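Local atomic coordinates of DegQ (Legionella fallonii, PDB entry 3PV5), a protein that probably degrades misfolded proteins as an HtrA-family serine protease, enclosing its active sites within large assemblies of twelve subunits. Residues Ala371-Glu376 and Gly387-Gly392; Pro406-Ile411 and Val439-Gly444; Ser412-Pro417 and Lys433-Gln438; Met260-Gln265 and Ser293-Ala298. One frame throughout, in Å; residues are numbered along the deposited sequence.

In the fold
Three of the four contacts build one PDZ domain, and the fourth belongs to the other PDZ domain of the same chain. Interaction 4 comes first in sequence, followed by interaction 1; interaction 2 then brackets interaction 3. Interactions 1 and 2 have centres about 10 Å apart and share a sheet through neighbouring strands 384-393 and 409-413. Interactions 2 and 3, about 14 Å apart between centres, are successive lengths of one pairing, strand 409-413 with strand 435-441. Interaction 4 lies about 28 Å from interaction 1, centre to centre. All four have neighbouring subunits within reach, so these PDZ domains also contribute to the packing of the twelve-chain assembly.

Interaction 1: residues Ala371-Glu376 and Gly387-Gly392; sequences ALRAFE and GVQVVG
Gln389 lies beside Arg373 and Phe375 on one face of an antiparallel hairpin, strands 370-378 and 384-393 of a PDZ domain. Its CB rests on Phe375 CD1 at 3.8 Å. With CG anti to the backbone N (chi1 178°) and the chain extended, the amide is carried outward between the two neighbours. CD nears Phe375 CD1, and NE2 comes to 3.8 Å from Phe375 CE1, the amide being inclined to the ring. OE1 instead settles above one face of the Arg373 guanidinium, 3.1 Å from Arg373 NE, with the two planes 67° apart. That approach is too badly angled for a hydrogen bond. Nearer the backbone, Arg373 CG packs against Val391 CG2, 3.3 Å away.

The backbone supplies the directed bonds, among them Gln389 N to Arg373 O at 2.9 Å. At the far end Val391 N donates to Ala371 O at 2.8 Å and Gly392 N adds a weak bond to the same oxygen, a classic beta bulge. Leu372 and Val390 lie on the opposite face, where Leu372 CD2 meets methyls of Val388 and Val390; Leu372 and Val388 also pack on helix 421-428. The chemistry is therefore divided: main-chain bonds set the pairing, while the amide oxygen over the guanidinium probably adds a favourable electrostatic contact without a hydrogen bond.

Interaction 2: residues Pro406-Ile411 and Val439-Gly444; sequences PGDIII and VLRGPG
Asp408 and Arg441 form a salt bridge at one end of an antiparallel pairing in the PDZ sheet, strand 409-413 against strand 435-441. Just before it in sequence, Gly407 is linked to Gly442 by a water, which donates to Gly407 O at 2.8 Å and accepts from Gly442 N, bridging the two backbones.

At Asp408 the link becomes ionic. Arg441 grips the carboxylate side-on, NE binding OD1 at 2.9 Å and NH2 binding OD2 at 3.0 Å. The two flat groups are only 13° from coplanar, and OD1 uses its syn lone pair and lies nearly in the guanidinium plane of Arg441. A bend at chi3 of Arg441 (-51°) turns the guanidinium into this position after an extended start to the chain. OD2 also accepts from Arg405 N, so the carboxylate is fixed from the loop just before it as well, and its negative charge is probably well balanced.

Ile409 pairs with Leu440 through two backbone bonds, Ile409 N to Leu440 O at 3.1 Å and Leu440 N to Ile409 O at 3.0 Å. Ile409 CD1 packs on Gln389 of strand 384-393. Ile410 faces the other way, where its CG1 meets Val439 CG1 at 4.2 Å, and it also packs on Val437. Ile411 is directed toward Leu440, although the modelled separation of their methyls is doubtful. Beyond the pairing, a type II' turn leads into strand 444-450, closed by Gly444 N to Arg441 O at 3.0 Å, with Arg441 N to Gly444 O as the second bond of the tight hairpin.

Interaction 3: residues Ser412-Pro417 and Lys433-Gln438; sequences SANKKP and KELLVQ
Ser412 and Gln438 continue the antiparallel pairing of strands 409-413 and 435-441 in this PDZ domain, just before a type I' turn from Ala413 to Lys416 folds the first chain back on itself.

The backbone bonds come first. Gln438 N donates to Ser412 O at 3.0 Å, whereas the return bond from Ser412 N to Gln438 O is weak. One step on, Asn414 N reaches Leu436 O at 2.7 Å. Ala413 CA lies 3.2 Å from the same Leu436 O in a CA-H...O contact.

Apolar packing is slight. Ala413 CB touches Leu435 CD2 at 4.0 Å and faces helix 421-428. Lys415 runs alongside Leu436, its CG near CD2, in a region where Met275 and Leu271 of a neighbouring subunit also pack.

Side-chain hydrogen bonds finish the account. Asn414 OD1 acts in place of a main-chain carbonyl and receives Leu436 N at 3.3 Å, the donor tilted 32° from the amide plane; Asn414 ND2 is hydrogen-bonded to Glu430 OE2, so both ends of the group are held and its rotation is fixed. At the first pair, Ser412 OG sits between its backbone N and carbonyl carbon (chi1 69°), which aims it at the extended Gln438. There OG donates to Gln438 OE1 at 2.9 Å, in the plane of the amide and on a lone pair.

Interaction 4: residues Met260-Gln265 and Ser293-Ala298; sequences MGIFVQ and SPAELA
Met260 O accepts a hydrogen bond from Ala295 N at 2.9 Å, the one hydrogen bond between these two segments. The donor stands nearly on the line of the carbonyl, at a C=O...N angle of 165°. Carbon atoms crowd round the same oxygen: Pro294 CD approaches to 3.5 Å and Ala295 CB to 3.4 Å. The carbonyl thus meets the first turn of helix 294-297, where amide groups have no preceding turn to bond to, and the helix end would probably favour its partial negative charge.

Ser293 makes that end well defined. Its chi1 of 72° swings OG back over the turn, where it accepts from Glu296 N at 3.0 Å as an N-cap; the same hydroxyl is hydrogen-bonded to Asn290 O. Gly261, with a positive phi, brings its CA to 4.1 Å from Ser293 CB. Around this polar centre the packing is apolar. Met260, bent at chi2 and chi3, curls its CE onto Pro294 CB at 4.0 Å, while Ile262 CG1 rests on Ala295 CB at 3.5 Å.

Residues 260-262 probably form part of the carboxylate-binding loop that PDZ domains place before their peptide-binding strand. The loop is fastened to the short helix 294-297, strand 262-266 runs on from it beside strand 284-289, and Met260 and Ile262 both pack on Ile324 of helix 317-325.

Interaction 1: residues Ala371-Glu376 and Gly387-Gly392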
loop_
_atom_site.group_PDB
_atom_site.type_symbol
_atom_site.label_atom_id
_atom_site.label_comp_id
_atom_site.label_asym_id
_atom_site.label_seq_id
_atom_site.Cartn_x
_atom_site.Cartn_y
_atom_site.Cartn_z
ATOM N N ALA A 371 -3.581 -5.826 50.345
ATOM C CA ALA A 371 -4.754 -4.975 50.694
ATOM C C ALA A 371 -5.885 -5.902 50.929
ATOM O O ALA A 371 -6.160 -6.747 50.124
ATOM C CB ALA A 371 -5.072 -3.986 49.619
ATOM N N LEU A 372 -6.529 -5.761 52.066
ATOM C CA LEU A 372 -7.468 -6.763 52.569
ATOM C C LEU A 372 -8.794 -6.107 52.948
ATOM O O LEU A 372 -8.773 -5.002 53.449
ATOM C CB LEU A 372 -6.829 -7.376 53.826
ATOM C CG LEU A 372 -5.467 -8.099 53.634
ATOM C CD1 LEU A 372 -4.844 -8.400 54.957
ATOM C CD2 LEU A 372 -5.617 -9.384 52.820
ATOM N N ARG A 373 -9.935 -6.747 52.722
ATOM C CA ARG A 373 -11.211 -6.276 53.288
ATOM C C ARG A 373 -12.039 -7.440 53.702
ATOM O O ARG A 373 -11.837 -8.564 53.203
ATOM C CB ARG A 373 -12.053 -5.346 52.362
ATOM C CG ARG A 373 -12.041 -5.664 50.873
ATOM C CD ARG A 373 -13.151 -5.006 50.022
ATOM N NE ARG A 373 -14.312 -5.891 50.015
ATOM C CZ ARG A 373 -15.372 -5.774 49.216
ATOM N NH1 ARG A 373 -15.453 -4.780 48.309
ATOM N NH2 ARG A 373 -16.359 -6.674 49.326
ATOM N N ALA A 374 -12.981 -7.169 54.620
ATOM C CA ALA A 374 -13.943 -8.191 55.045
ATOM C C ALA A 374 -14.827 -8.536 53.830
ATOM O O ALA A 374 -15.084 -7.669 52.981
ATOM C CB ALA A 374 -14.789 -7.735 56.235
ATOM N N PHE A 375 -15.271 -9.788 53.761
ATOM C CA PHE A 375 -16.043 -10.305 52.612
ATOM C C PHE A 375 -17.075 -11.302 53.113
ATOM O O PHE A 375 -16.753 -12.219 53.826
ATOM C CB PHE A 375 -15.080 -10.967 51.589
ATOM C CG PHE A 375 -15.722 -11.442 50.314
ATOM C CD1 PHE A 375 -15.783 -10.632 49.205
ATOM C CD2 PHE A 375 -16.208 -12.744 50.203
ATOM C CE1 PHE A 375 -16.319 -11.104 48.021
ATOM C CE2 PHE A 375 -16.757 -13.199 49.029
ATOM C CZ PHE A 375 -16.801 -12.375 47.937
ATOM N N GLU A 376 -18.332 -11.064 52.754
ATOM C CA GLU A 376 -19.409 -12.056 52.885
ATOM C C GLU A 376 -20.344 -11.995 51.694
ATOM O O GLU A 376 -20.868 -10.932 51.376
ATOM C CB GLU A 376 -20.267 -11.853 54.148
ATOM C CG GLU A 376 -21.348 -13.003 54.277
ATOM C CD GLU A 376 -22.148 -12.991 55.597
ATOM O OE1 GLU A 376 -23.040 -13.877 55.752
ATOM O OE2 GLU A 376 -21.879 -12.108 56.448
ATOM N N GLY A 387 -14.966 -14.476 54.651
ATOM C CA GLY A 387 -13.531 -14.449 54.610
ATOM C C GLY A 387 -12.974 -13.084 54.416
ATOM O O GLY A 387 -13.688 -12.125 54.586
ATOM N N VAL A 388 -11.674 -12.985 54.102
ATOM C CA VAL A 388 -11.128 -11.686 53.687
ATOM C C VAL A 388 -10.587 -11.691 52.277
ATOM O O VAL A 388 -9.758 -12.524 51.897
ATOM C CB VAL A 388 -10.170 -11.072 54.717
ATOM C CG1 VAL A 388 -10.109 -11.891 55.984
ATOM C CG2 VAL A 388 -8.883 -10.781 54.149
ATOM N N GLN A 389 -11.080 -10.742 51.497
ATOM C CA GLN A 389 -10.839 -10.717 50.086
ATOM C C GLN A 389 -9.542 -10.005 49.952
ATOM O O GLN A 389 -9.336 -9.017 50.603
ATOM C CB GLN A 389 -11.992 -9.991 49.368
ATOM C CG GLN A 389 -11.869 -9.829 47.854
ATOM C CD GLN A 389 -12.957 -8.925 47.275
ATOM O OE1 GLN A 389 -13.284 -7.828 47.834
ATOM N NE2 GLN A 389 -13.512 -9.346 46.134
ATOM N N VAL A 390 -8.638 -10.547 49.152
ATOM C CA VAL A 390 -7.401 -9.843 48.835
ATOM C C VAL A 390 -7.722 -8.926 47.686
ATOM O O VAL A 390 -8.101 -9.378 46.583
ATOM C CB VAL A 390 -6.286 -10.806 48.422
ATOM C CG1 VAL A 390 -5.052 -9.999 48.023
ATOM C CG2 VAL A 390 -5.953 -11.743 49.571
ATOM N N VAL A 391 -7.617 -7.637 47.961
ATOM C CA VAL A 391 -8.046 -6.609 47.004
ATOM C C VAL A 391 -6.843 -6.183 46.220
ATOM O O VAL A 391 -6.964 -5.723 45.086
ATOM C CB VAL A 391 -8.533 -5.345 47.706
ATOM C CG1 VAL A 391 -8.755 -4.202 46.678
ATOM C CG2 VAL A 391 -9.752 -5.623 48.475
ATOM N N GLY A 392 -5.688 -6.259 46.849
ATOM C CA GLY A 392 -4.458 -6.065 46.138
ATOM C C GLY A 392 -3.275 -6.711 46.819
ATOM O O GLY A 392 -3.311 -7.054 48.010
#

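Interaction 2: residues Pro406-Ile411 and Val439-Gly444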
loop_
_atom_site.group_PDB
_atom_site.type_symbol
_atom_site.label_atom_id
_atom_site.label_comp_id
_atom_site.label_asym_id
_atom_site.label_seq_id
_atom_site.Cartn_x
_atom_site.Cartn_y
_atom_site.Cartn_z
ATOM N N PRO A 406 -4.812 -10.936 43.937
ATOM C CA PRO A 406 -6.027 -10.119 44.034
ATOM C C PRO A 406 -7.264 -10.877 43.622
ATOM O O PRO A 406 -7.257 -11.520 42.588
ATOM C CB PRO A 406 -5.773 -8.990 43.029
ATOM C CG PRO A 406 -4.296 -8.881 42.947
ATOM C CD PRO A 406 -3.767 -10.268 43.142
ATOM N N GLY A 407 -8.323 -10.839 44.423
ATOM C CA GLY A 407 -9.566 -11.501 44.026
ATOM C C GLY A 407 -9.708 -12.768 44.792
ATOM O O GLY A 407 -10.781 -13.370 44.815
ATOM N N ASP A 408 -8.623 -13.186 45.422
ATOM C CA ASP A 408 -8.661 -14.320 46.323
ATOM C C ASP A 408 -9.394 -13.982 47.603
ATOM O O ASP A 408 -9.184 -12.911 48.211
ATOM C CB ASP A 408 -7.243 -14.761 46.680
ATOM C CG ASP A 408 -6.578 -15.570 45.558
ATOM O OD1 ASP A 408 -7.276 -15.990 44.633
ATOM O OD2 ASP A 408 -5.348 -15.780 45.584
ATOM N N ILE A 409 -10.214 -14.928 48.034
ATOM C CA ILE A 409 -10.817 -14.891 49.331
ATOM C C ILE A 409 -10.066 -15.784 50.320
ATOM O O ILE A 409 -10.076 -16.998 50.186
ATOM C CB ILE A 409 -12.285 -15.345 49.264
ATOM C CG1 ILE A 409 -13.071 -14.607 48.151
ATOM C CG2 ILE A 409 -12.998 -14.963 50.591
ATOM C CD1 ILE A 409 -13.041 -13.098 48.372
ATOM N N ILE A 410 -9.483 -15.214 51.358
ATOM C CA ILE A 410 -8.888 -16.036 52.385
ATOM C C ILE A 410 -9.972 -16.463 53.352
ATOM O O ILE A 410 -10.533 -15.602 54.009
ATOM C CB ILE A 410 -7.832 -15.300 53.147
ATOM C CG1 ILE A 410 -6.735 -14.892 52.216
ATOM C CG2 ILE A 410 -7.260 -16.162 54.320
ATOM C CD1 ILE A 410 -5.660 -14.076 52.869
ATOM N N ILE A 411 -10.274 -17.776 53.417
ATOM C CA ILE A 411 -11.371 -18.312 54.264
ATOM C C ILE A 411 -10.833 -19.076 55.481
ATOM O O ILE A 411 -11.534 -19.260 56.481
ATOM C CB ILE A 411 -12.384 -19.222 53.477
ATOM C CG1 ILE A 411 -11.765 -20.589 53.139
ATOM C CG2 ILE A 411 -12.885 -18.536 52.176
ATOM C CD1 ILE A 411 -12.733 -21.603 52.291
ATOM N N VAL A 439 -7.605 -20.470 50.274
ATOM C CA VAL A 439 -8.243 -19.438 49.470
ATOM C C VAL A 439 -9.237 -20.001 48.474
ATOM O O VAL A 439 -8.974 -21.054 47.892
ATOM C CB VAL A 439 -7.240 -18.635 48.705
ATOM C CG1 VAL A 439 -6.158 -18.137 49.668
ATOM C CG2 VAL A 439 -6.667 -19.414 47.540
ATOM N N LEU A 440 -10.387 -19.322 48.317
ATOM C CA LEU A 440 -11.286 -19.542 47.180
ATOM C C LEU A 440 -10.841 -18.612 46.067
ATOM O O LEU A 440 -10.540 -17.466 46.312
ATOM C CB LEU A 440 -12.749 -19.268 47.531
ATOM C CG LEU A 440 -13.396 -20.220 48.553
ATOM C CD1 LEU A 440 -12.614 -20.210 49.801
ATOM C CD2 LEU A 440 -14.850 -19.863 48.887
ATOM N N ARG A 441 -10.740 -19.140 44.850
ATOM C CA ARG A 441 -10.417 -18.335 43.661
ATOM C C ARG A 441 -11.415 -18.681 42.605
ATOM O O ARG A 441 -11.453 -19.809 42.118
ATOM C CB ARG A 441 -9.030 -18.638 43.141
ATOM C CG ARG A 441 -8.654 -17.803 41.909
ATOM C CD ARG A 441 -7.157 -18.021 41.522
ATOM N NE ARG A 441 -6.272 -17.838 42.678
ATOM C CZ ARG A 441 -5.038 -18.323 42.810
ATOM N NH1 ARG A 441 -4.488 -19.041 41.831
ATOM N NH2 ARG A 441 -4.346 -18.069 43.932
ATOM N N GLY A 442 -12.254 -17.721 42.269
ATOM C CA GLY A 442 -13.442 -18.030 41.467
ATOM C C GLY A 442 -14.176 -19.286 41.926
ATOM O O GLY A 442 -14.711 -19.341 43.044
ATOM N N PRO A 443 -14.215 -20.309 41.068
ATOM C CA PRO A 443 -15.004 -21.493 41.403
ATOM C C PRO A 443 -14.219 -22.598 42.096
ATOM O O PRO A 443 -14.839 -23.550 42.547
ATOM C CB PRO A 443 -15.507 -21.960 40.039
ATOM C CG PRO A 443 -14.357 -21.578 39.082
ATOM C CD PRO A 443 -13.620 -20.406 39.717
ATOM N N GLY A 444 -12.891 -22.441 42.198
ATOM C CA GLY A 444 -11.983 -23.433 42.808
ATOM C C GLY A 444 -11.263 -22.937 44.066
ATOM O O GLY A 444 -11.547 -21.844 44.552
HETATM O O HOH W 1 -12.264 -15.481 43.755
#

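Interaction 3: residues Ser412-Pro417 and Lys433-Gln438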
loop_
_atom_site.group_PDB
_atom_site.type_symbol
_atom_site.label_atom_id
_atom_site.label_comp_id
_atom_site.label_asym_id
_atom_site.label_seq_id
_atom_site.Cartn_x
_atom_site.Cartn_y
_atom_site.Cartn_z
ATOM N N SER A 412 -9.575 -19.477 55.464
ATOM C CA SER A 412 -9.004 -19.866 56.719
ATOM C C SER A 412 -7.514 -19.616 56.791
ATOM O O SER A 412 -6.859 -19.523 55.792
ATOM C CB SER A 412 -9.360 -21.330 57.077
ATOM O OG SER A 412 -8.726 -22.219 56.240
ATOM N N ALA A 413 -7.015 -19.511 58.013
ATOM C CA ALA A 413 -5.593 -19.350 58.281
ATOM C C ALA A 413 -5.194 -20.316 59.414
ATOM O O ALA A 413 -5.871 -20.330 60.472
ATOM C CB ALA A 413 -5.322 -17.920 58.674
ATOM N N ASN A 414 -4.135 -21.114 59.189
ATOM C CA ASN A 414 -3.709 -22.196 60.105
ATOM C C ASN A 414 -4.911 -23.050 60.524
ATOM O O ASN A 414 -5.121 -23.326 61.694
ATOM C CB ASN A 414 -3.038 -21.644 61.370
ATOM C CG ASN A 414 -1.669 -21.046 61.124
ATOM O OD1 ASN A 414 -0.951 -21.394 60.182
ATOM N ND2 ASN A 414 -1.285 -20.158 62.007
ATOM N N LYS A 415 -5.702 -23.435 59.540
ATOM C CA LYS A 415 -6.883 -24.277 59.706
ATOM C C LYS A 415 -8.063 -23.634 60.424
ATOM O O LYS A 415 -9.123 -24.253 60.514
ATOM C CB LYS A 415 -6.502 -25.608 60.344
ATOM C CG LYS A 415 -5.467 -26.354 59.530
ATOM C CD LYS A 415 -5.752 -27.871 59.450
ATOM C CE LYS A 415 -6.961 -28.160 58.526
ATOM N NZ LYS A 415 -7.293 -29.639 58.420
ATOM N N LYS A 416 -7.902 -22.390 60.872
ATOM C CA LYS A 416 -8.940 -21.658 61.568
ATOM C C LYS A 416 -9.661 -20.634 60.676
ATOM O O LYS A 416 -9.035 -19.932 59.879
ATOM C CB LYS A 416 -8.354 -20.915 62.726
ATOM C CG LYS A 416 -7.535 -21.770 63.618
ATOM C CD LYS A 416 -6.745 -20.936 64.606
ATOM C CE LYS A 416 -5.682 -21.789 65.292
ATOM N NZ LYS A 416 -5.094 -21.082 66.457
ATOM N N PRO A 417 -10.988 -20.550 60.820
ATOM C CA PRO A 417 -11.825 -19.645 60.072
ATOM C C PRO A 417 -11.519 -18.196 60.293
ATOM O O PRO A 417 -11.261 -17.772 61.379
ATOM C CB PRO A 417 -13.218 -19.949 60.594
ATOM C CG PRO A 417 -13.162 -21.437 60.948
ATOM C CD PRO A 417 -11.788 -21.586 61.523
ATOM N N LYS A 433 6.608 -20.553 61.790
ATOM C CA LYS A 433 7.543 -20.381 60.676
ATOM C C LYS A 433 6.808 -20.012 59.378
ATOM O O LYS A 433 7.412 -19.560 58.420
ATOM C CB LYS A 433 8.431 -21.627 60.491
ATOM C CG LYS A 433 7.739 -23.015 60.500
ATOM C CD LYS A 433 8.726 -24.180 60.861
ATOM C CE LYS A 433 9.694 -24.561 59.690
ATOM N NZ LYS A 433 11.067 -24.999 60.147
ATOM N N GLU A 434 5.485 -20.147 59.398
ATOM C CA GLU A 434 4.710 -20.185 58.191
ATOM C C GLU A 434 3.233 -20.031 58.482
ATOM O O GLU A 434 2.750 -20.429 59.547
ATOM C CB GLU A 434 4.905 -21.538 57.551
ATOM C CG GLU A 434 4.371 -22.669 58.463
ATOM C CD GLU A 434 4.975 -24.023 58.187
ATOM O OE1 GLU A 434 6.013 -24.093 57.460
ATOM O OE2 GLU A 434 4.384 -25.009 58.710
ATOM N N LEU A 435 2.522 -19.480 57.505
ATOM C CA LEU A 435 1.101 -19.311 57.575
ATOM C C LEU A 435 0.446 -20.182 56.504
ATOM O O LEU A 435 0.632 -19.981 55.297
ATOM C CB LEU A 435 0.770 -17.858 57.313
ATOM C CG LEU A 435 -0.393 -17.166 58.050
ATOM C CD1 LEU A 435 -1.176 -16.320 57.091
ATOM C CD2 LEU A 435 -1.287 -18.110 58.838
ATOM N N LEU A 436 -0.320 -21.166 56.953
ATOM C CA LEU A 436 -1.182 -21.931 56.053
ATOM C C LEU A 436 -2.519 -21.185 55.782
ATOM O O LEU A 436 -3.242 -20.799 56.680
ATOM C CB LEU A 436 -1.441 -23.306 56.624
ATOM C CG LEU A 436 -2.272 -24.233 55.768
ATOM C CD1 LEU A 436 -1.416 -24.744 54.569
ATOM C CD2 LEU A 436 -2.777 -25.355 56.635
ATOM N N VAL A 437 -2.821 -20.984 54.517
ATOM C CA VAL A 437 -3.932 -20.117 54.100
ATOM C C VAL A 437 -4.745 -20.922 53.101
ATOM O O VAL A 437 -4.161 -21.548 52.219
ATOM C CB VAL A 437 -3.381 -18.814 53.465
ATOM C CG1 VAL A 437 -4.382 -18.175 52.618
ATOM C CG2 VAL A 437 -2.957 -17.836 54.531
ATOM N N GLN A 438 -6.058 -20.960 53.285
ATOM C CA GLN A 438 -6.960 -21.598 52.335
ATOM C C GLN A 438 -7.677 -20.474 51.611
ATOM O O GLN A 438 -8.226 -19.589 52.259
ATOM C CB GLN A 438 -7.933 -22.502 53.070
ATOM C CG GLN A 438 -8.892 -23.248 52.243
ATOM C CD GLN A 438 -9.960 -23.990 53.080
ATOM O OE1 GLN A 438 -9.975 -23.920 54.322
ATOM N NE2 GLN A 438 -10.832 -24.730 52.399
#

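Interaction 4: residues Met260-Gln265 and Ser293-Ala298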
loop_
_atom_site.group_PDB
_atom_site.type_symbol
_atom_site.label_atom_id
_atom_site.label_comp_id
_atom_site.label_asym_id
_atom_site.label_seq_id
_atom_site.Cartn_x
_atom_site.Cartn_y
_atom_site.Cartn_z
ATOM N N MET A 260 11.324 10.101 54.569
ATOM C CA MET A 260 10.764 10.939 55.571
ATOM C C MET A 260 9.286 10.645 55.797
ATOM O O MET A 260 8.837 10.565 56.945
ATOM C CB MET A 260 10.941 12.384 55.161
ATOM C CG MET A 260 11.880 13.132 56.074
ATOM S SD MET A 260 11.035 13.431 57.605
ATOM C CE MET A 260 12.430 13.167 58.711
ATOM N N GLY A 261 8.551 10.574 54.692
ATOM C CA GLY A 261 7.201 10.073 54.639
ATOM C C GLY A 261 6.174 11.156 54.732
ATOM O O GLY A 261 5.094 10.907 55.203
ATOM N N ILE A 262 6.548 12.354 54.304
ATOM C CA ILE A 262 5.712 13.569 54.324
ATOM C C ILE A 262 5.203 13.901 52.910
ATOM O O ILE A 262 6.014 14.291 52.066
ATOM C CB ILE A 262 6.565 14.774 54.665
ATOM C CG1 ILE A 262 7.262 14.556 55.976
ATOM C CG2 ILE A 262 5.728 15.976 54.767
ATOM C CD1 ILE A 262 8.235 15.697 56.323
ATOM N N PHE A 263 3.906 13.731 52.644
ATOM C CA PHE A 263 3.306 14.290 51.429
ATOM C C PHE A 263 2.750 15.679 51.710
ATOM O O PHE A 263 2.005 15.860 52.668
ATOM C CB PHE A 263 2.198 13.404 50.867
ATOM C CG PHE A 263 2.712 12.179 50.121
ATOM C CD1 PHE A 263 3.813 11.428 50.622
ATOM C CD2 PHE A 263 2.099 11.773 48.916
ATOM C CE1 PHE A 263 4.294 10.280 49.941
ATOM C CE2 PHE A 263 2.555 10.616 48.216
ATOM C CZ PHE A 263 3.661 9.866 48.730
ATOM N N VAL A 264 3.061 16.625 50.836
ATOM C CA VAL A 264 2.767 18.034 51.079
ATOM C C VAL A 264 1.933 18.616 49.916
ATOM O O VAL A 264 1.936 18.034 48.847
ATOM C CB VAL A 264 4.130 18.746 51.230
ATOM C CG1 VAL A 264 4.601 19.316 49.906
ATOM C CG2 VAL A 264 4.087 19.741 52.263
ATOM N N GLN A 265 1.156 19.689 50.141
ATOM C CA GLN A 265 0.357 20.324 49.068
ATOM C C GLN A 265 0.424 21.847 49.085
ATOM O O GLN A 265 0.683 22.444 50.106
ATOM C CB GLN A 265 -1.121 19.796 48.973
ATOM C CG GLN A 265 -2.207 20.570 49.760
ATOM C CD GLN A 265 -3.575 19.918 49.746
ATOM O OE1 GLN A 265 -3.775 18.946 50.472
ATOM N NE2 GLN A 265 -4.551 20.442 48.874
ATOM N N SER A 293 6.345 6.037 59.741
ATOM C CA SER A 293 7.278 6.839 58.990
ATOM C C SER A 293 8.026 7.724 59.968
ATOM O O SER A 293 7.549 7.965 61.056
ATOM C CB SER A 293 6.526 7.725 57.991
ATOM O OG SER A 293 5.839 8.759 58.686
ATOM N N PRO A 294 9.207 8.215 59.579
ATOM C CA PRO A 294 9.900 9.183 60.369
ATOM C C PRO A 294 9.055 10.407 60.684
ATOM O O PRO A 294 9.087 10.875 61.791
ATOM C CB PRO A 294 11.080 9.528 59.481
ATOM C CG PRO A 294 11.389 8.268 58.891
ATOM C CD PRO A 294 10.101 7.684 58.543
ATOM N N ALA A 295 8.289 10.914 59.741
ATOM C CA ALA A 295 7.419 12.049 60.054
ATOM C C ALA A 295 6.400 11.710 61.147
ATOM O O ALA A 295 6.034 12.561 61.941
ATOM C CB ALA A 295 6.709 12.531 58.793
ATOM N N GLU A 296 5.944 10.464 61.188
ATOM C CA GLU A 296 4.996 10.084 62.222
ATOM C C GLU A 296 5.684 9.993 63.582
ATOM O O GLU A 296 5.203 10.576 64.562
ATOM C CB GLU A 296 4.266 8.792 61.923
ATOM C CG GLU A 296 3.237 8.473 63.048
ATOM C CD GLU A 296 2.630 7.104 62.876
ATOM O OE1 GLU A 296 1.615 7.024 62.171
ATOM O OE2 GLU A 296 3.148 6.115 63.463
ATOM N N LEU A 297 6.823 9.320 63.645
ATOM C CA LEU A 297 7.609 9.284 64.891
ATOM C C LEU A 297 7.790 10.721 65.395
ATOM O O LEU A 297 7.634 10.983 66.578
ATOM C CB LEU A 297 8.993 8.624 64.666
ATOM C CG LEU A 297 9.694 7.721 65.712
ATOM C CD1 LEU A 297 11.135 7.312 65.280
ATOM C CD2 LEU A 297 9.716 8.369 67.107
ATOM N N ALA A 298 8.092 11.653 64.499
ATOM C CA ALA A 298 8.335 13.041 64.919
ATOM C C ALA A 298 7.072 13.831 65.374
ATOM O O ALA A 298 7.216 14.943 65.920
ATOM C CB ALA A 298 9.041 13.804 63.796
#